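Local coordinates for RagB/SusD family nutrient uptake outer membrane protein (Bacteroides thetaiotaomicron, PDB 7KV2), which probably binds beta-glucans at the bacterial cell surface as a SusD-family outer membrane protein and so helps the gut bacterium take them up, at residues A240-Y243 / M244-I248; Y405-T408 / L409-A413. One frame throughout, in Å; residues are numbered along the deposited sequence.

Contact 1: A240-Y243 / M244-I248. With NA (sodium ion), chain G.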
loop_
_atom_site.group_PDB
_atom_site.type_symbol
_atom_site.label_atom_id
_atom_site.label_comp_id
_atom_site.label_asym_id
_atom_site.label_seq_id
_atom_site.Cartn_x
_atom_site.Cartn_y
_atom_site.Cartn_z
ATOM N N ALA A 240 -0.883 -21.279 1.263
ATOM C CA ALA A 240 -0.715 -19.985 0.569
ATOM C C ALA A 240 -0.473 -20.248 -0.917
ATOM O O ALA A 240 -1.126 -19.564 -1.747
ATOM C CB ALA A 240 0.382 -19.189 1.205
ATOM N N LEU A 241 0.334 -21.266 -1.267
ATOM C CA LEU A 241 0.604 -21.595 -2.678
ATOM C C LEU A 241 -0.683 -22.071 -3.351
ATOM O O LEU A 241 -0.978 -21.597 -4.447
ATOM C CB LEU A 241 1.719 -22.637 -2.790
ATOM C CG LEU A 241 1.990 -23.134 -4.203
ATOM C CD1 LEU A 241 2.364 -21.981 -5.155
ATOM C CD2 LEU A 241 3.091 -24.166 -4.191
ATOM N N LYS A 242 -1.400 -23.018 -2.740
ATOM C CA LYS A 242 -2.701 -23.500 -3.277
ATOM C C LYS A 242 -3.642 -22.298 -3.570
ATOM O O LYS A 242 -4.280 -22.270 -4.635
ATOM C CB LYS A 242 -3.259 -24.502 -2.266
ATOM C CG LYS A 242 -4.731 -24.835 -2.368
ATOM C CD LYS A 242 -5.142 -25.761 -1.210
ATOM C CE LYS A 242 -6.551 -25.551 -0.715
ATOM N NZ LYS A 242 -7.493 -26.410 -1.461
ATOM N N TYR A 243 -3.698 -21.308 -2.689
ATOM C CA TYR A 243 -4.547 -20.085 -2.873
ATOM C C TYR A 243 -4.062 -19.252 -4.062
ATOM O O TYR A 243 -4.912 -18.788 -4.874
ATOM C CB TYR A 243 -4.617 -19.279 -1.580
ATOM C CG TYR A 243 -5.311 -19.981 -0.449
ATOM C CD1 TYR A 243 -6.216 -21.020 -0.659
ATOM C CD2 TYR A 243 -5.102 -19.559 0.842
ATOM C CE1 TYR A 243 -6.889 -21.618 0.398
ATOM C CE2 TYR A 243 -5.753 -20.157 1.906
ATOM C CZ TYR A 243 -6.629 -21.201 1.686
ATOM O OH TYR A 243 -7.250 -21.740 2.772
ATOM N N MET A 244 -2.752 -19.048 -4.186
ATOM C CA MET A 244 -2.184 -18.342 -5.358
ATOM C C MET A 244 -2.573 -19.107 -6.631
ATOM O O MET A 244 -3.013 -18.489 -7.631
ATOM C CB MET A 244 -0.662 -18.210 -5.222
ATOM C CG MET A 244 -0.197 -17.387 -4.018
ATOM S SD MET A 244 -0.921 -15.697 -3.907
ATOM C CE MET A 244 -2.378 -16.028 -2.915
ATOM N N GLU A 245 -2.487 -20.442 -6.605
ATOM C CA GLU A 245 -2.812 -21.268 -7.787
ATOM C C GLU A 245 -4.291 -21.109 -8.144
ATOM O O GLU A 245 -4.602 -21.175 -9.338
ATOM C CB GLU A 245 -2.396 -22.722 -7.530
ATOM C CG GLU A 245 -0.893 -22.945 -7.484
ATOM C CD GLU A 245 -0.155 -22.877 -8.800
ATOM O OE1 GLU A 245 -0.727 -22.367 -9.789
ATOM O OE2 GLU A 245 1.014 -23.325 -8.836
ATOM N N GLU A 246 -5.183 -20.937 -7.167
ATOM C CA GLU A 246 -6.635 -20.762 -7.443
ATOM C C GLU A 246 -6.869 -19.452 -8.202
ATOM O O GLU A 246 -7.639 -19.450 -9.155
ATOM C CB GLU A 246 -7.420 -20.769 -6.136
ATOM C CG GLU A 246 -7.607 -22.165 -5.586
ATOM C CD GLU A 246 -8.481 -22.228 -4.354
ATOM O OE1 GLU A 246 -9.324 -21.339 -4.200
ATOM O OE2 GLU A 246 -8.290 -23.162 -3.538
ATOM N N ILE A 247 -6.192 -18.374 -7.794
ATOM C CA ILE A 247 -6.263 -17.059 -8.503
ATOM C C ILE A 247 -5.685 -17.238 -9.902
ATOM O O ILE A 247 -6.274 -16.730 -10.878
ATOM C CB ILE A 247 -5.521 -15.957 -7.710
ATOM C CG1 ILE A 247 -6.150 -15.713 -6.345
ATOM C CG2 ILE A 247 -5.481 -14.670 -8.542
ATOM C CD1 ILE A 247 -5.372 -14.803 -5.439
ATOM N N ILE A 248 -4.543 -17.918 -10.020
ATOM C CA ILE A 248 -3.882 -18.129 -11.330
ATOM C C ILE A 248 -4.832 -18.937 -12.225
ATOM O O ILE A 248 -4.918 -18.614 -13.422
ATOM C CB ILE A 248 -2.492 -18.781 -11.159
ATOM C CG1 ILE A 248 -1.473 -17.781 -10.589
ATOM C CG2 ILE A 248 -1.996 -19.376 -12.452
ATOM C CD1 ILE A 248 -0.229 -18.438 -10.020
HETATM NA NA NA G . -5.506 -16.231 -14.118
HETATM O O HOH W 1 -5.310 -16.674 -16.310
#
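E246 reaches back one helical turn between K242 and Y243, and its atoms can be followed outward from the backbone. E246 CB rests 3.4 Å from Y243 O, and CG, set beside the backbone N and anti to the carbonyl carbon (chi1 -78°), lies 3.5 Å from K242 O. From there the chain runs extended to a carboxylate whose two oxygens part company. E246 OE2 meets K242 NZ at 3.9 Å, a long salt bridge between side chains that run alongside each other. E246 OE2 also sits at the edge of the Y243 ring, 4.1 Å from CD1. Ring and carboxylate planes stand 80° apart. OE1 is instead hydrogen-bonded to Y221 OH of helix 217-231, whose ring stacks on Y243. Beneath these side chains run the helical bonds, E246 N to K242 O at 3.0 Å among them. On the inner side M244 CG packs 3.3 Å from A240 O. At the end of the segment, I248 O binds the sodium ion at 2.5 Å. Since the lysine stays distant while the tyrosine hydroxyl is bonded, the glutamate is probably oriented more by Y221 than by its salt bridge, which likely adds only a modest, solvent-weakened attraction.

Contact 2: Y405-T408 / L409-A413. With NA (sodium ion), chain G.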
loop_
_atom_site.group_PDB
_atom_site.type_symbol
_atom_site.label_atom_id
_atom_site.label_comp_id
_atom_site.label_asym_id
_atom_site.label_seq_id
_atom_site.Cartn_x
_atom_site.Cartn_y
_atom_site.Cartn_z
ATOM N N TYR A 405 -2.161 -8.864 -9.872
ATOM C CA TYR A 405 -1.927 -10.269 -10.257
ATOM C C TYR A 405 -0.433 -10.555 -10.413
ATOM O O TYR A 405 -0.044 -11.678 -10.219
ATOM C CB TYR A 405 -2.661 -10.559 -11.551
ATOM C CG TYR A 405 -2.634 -11.991 -12.023
ATOM C CD1 TYR A 405 -3.348 -12.977 -11.378
ATOM C CD2 TYR A 405 -1.990 -12.327 -13.198
ATOM C CE1 TYR A 405 -3.398 -14.274 -11.881
ATOM C CE2 TYR A 405 -2.016 -13.612 -13.705
ATOM C CZ TYR A 405 -2.728 -14.589 -13.055
ATOM O OH TYR A 405 -2.774 -15.836 -13.614
ATOM N N SER A 406 0.410 -9.597 -10.793
ATOM C CA SER A 406 1.872 -9.868 -10.847
ATOM C C SER A 406 2.378 -10.297 -9.451
ATOM O O SER A 406 3.316 -11.109 -9.364
ATOM C CB SER A 406 2.606 -8.693 -11.400
ATOM O OG SER A 406 2.449 -7.577 -10.558
ATOM N N GLU A 407 1.746 -9.821 -8.376
ATOM C CA GLU A 407 2.104 -10.239 -7.020
ATOM C C GLU A 407 1.664 -11.679 -6.776
ATOM O O GLU A 407 2.424 -12.426 -6.092
ATOM C CB GLU A 407 1.508 -9.319 -5.968
ATOM C CG GLU A 407 2.171 -9.557 -4.637
ATOM C CD GLU A 407 1.891 -8.595 -3.508
ATOM O OE1 GLU A 407 1.044 -7.679 -3.667
ATOM O OE2 GLU A 407 2.534 -8.816 -2.415
ATOM N N THR A 408 0.491 -12.055 -7.288
ATOM C CA THR A 408 0.044 -13.459 -7.234
ATOM C C THR A 408 1.117 -14.360 -7.876
ATOM O O THR A 408 1.479 -15.367 -7.288
ATOM C CB THR A 408 -1.292 -13.625 -7.965
ATOM O OG1 THR A 408 -2.241 -12.676 -7.495
ATOM C CG2 THR A 408 -1.848 -15.013 -7.766
ATOM N N LEU A 409 1.543 -14.038 -9.094
ATOM C CA LEU A 409 2.513 -14.852 -9.867
ATOM C C LEU A 409 3.859 -14.924 -9.124
ATOM O O LEU A 409 4.439 -16.039 -9.017
ATOM C CB LEU A 409 2.679 -14.262 -11.269
ATOM C CG LEU A 409 1.508 -14.407 -12.252
ATOM C CD1 LEU A 409 1.739 -13.541 -13.471
ATOM C CD2 LEU A 409 1.282 -15.844 -12.692
ATOM N N LEU A 410 4.361 -13.800 -8.622
ATOM C CA LEU A 410 5.660 -13.773 -7.918
ATOM C C LEU A 410 5.530 -14.514 -6.583
ATOM O O LEU A 410 6.503 -15.217 -6.204
ATOM C CB LEU A 410 6.112 -12.323 -7.788
ATOM C CG LEU A 410 6.480 -11.686 -9.129
ATOM C CD1 LEU A 410 6.869 -10.212 -9.000
ATOM C CD2 LEU A 410 7.612 -12.430 -9.809
ATOM N N ASN A 411 4.424 -14.343 -5.862
ATOM C CA ASN A 411 4.160 -15.088 -4.591
ATOM C C ASN A 411 4.241 -16.609 -4.866
ATOM O O ASN A 411 4.951 -17.325 -4.118
ATOM C CB ASN A 411 2.778 -14.782 -4.011
ATOM C CG ASN A 411 2.638 -13.466 -3.270
ATOM O OD1 ASN A 411 3.607 -12.740 -3.062
ATOM N ND2 ASN A 411 1.421 -13.170 -2.841
ATOM N N ALA A 412 3.546 -17.082 -5.916
ATOM C CA ALA A 412 3.529 -18.515 -6.305
ATOM C C ALA A 412 4.953 -18.963 -6.679
ATOM O O ALA A 412 5.406 -19.977 -6.177
ATOM C CB ALA A 412 2.545 -18.749 -7.420
ATOM N N ALA A 413 5.662 -18.242 -7.549
ATOM C CA ALA A 413 7.065 -18.575 -7.897
ATOM C C ALA A 413 7.884 -18.739 -6.602
ATOM O O ALA A 413 8.593 -19.768 -6.430
ATOM C CB ALA A 413 7.647 -17.513 -8.793
HETATM NA NA NA G . -5.506 -16.231 -14.118
HETATM O O HOH W 2 0.238 -11.118 -1.144
HETATM O O HOH W 1 -5.310 -16.674 -16.310
#
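Y405 and L409 make the close apolar contact across residues 405-413. Y405 has CG anti to its own nitrogen (chi1 -175°), which sets the ring beside its own carbonyl carbon, where L409 CD1 meets it obliquely, 3.8 Å from CE2. L409 CG lies almost as near, and Y428 of helix 425-435 touches the leucine as well. Past the leucine the ring ends in OH, bound to the sodium ion at 2.8 Å; I248 O, S250 O, Y253 O and a water supply the other ligands. A phenylalanine in place of Y405 would lack the hydroxyl and would probably leave the sodium without one of its ligands, weakening the link to helix 237-249. Packing is also tight against the backbone: L410 CG sits 3.2 Å from S406 O, and the bonds from L409 N to Y405 O and from N411 N to E407 O, the latter 2.8 Å, hold the turn.

N411 CG packs as tightly, 3.0 Å from E407 O, but the carboxylate and amide ends beyond are looser. Their side chains cross with carboxylate and amide planes 64° apart, and E407 CG comes no closer than 3.8 Å to N411 OD1. A water links them instead, accepting from N411 ND2 at 2.9 Å and giving only a weak bond to E407 OE2. Stronger partners lie elsewhere: R453 bridges to E407 OE2 and bonds N411 OD1, while K462 pairs with E407 OE1. Both acidic and amide groups are buried, so these cationic partners probably help keep the carboxylate ionised. Apolar packing on one flank and buried charged and amide groups paired with R453 and K462 on another place this helix in the alpha-helical scaffold of the SusD family, related to tetratricopeptide repeats, here with Y405 contributing its hydroxyl to a sodium site.

Overall arrangement
Contact 1 comes first along the chain, on helix 237-249, and contact 2 follows much later, on helix 405-417, yet their centres lie about 9 Å apart on the same side of the chain's centre. The two helices pack directly: I247 CG2 meets T408 CG2 at 3.7 Å, and M244 SD lies 3.6 Å from N411 ND2. Helices 217-231 and 425-435 touch both contacts, Y428 bonding E245 and meeting L409. The sodium ion joins the end of contact 1 to the start of contact 2, with one water common to both. Distant parts of the sequence are thus brought together in the helical scaffold, and the sodium, taking ligands from both helices, probably helps tie them at that end.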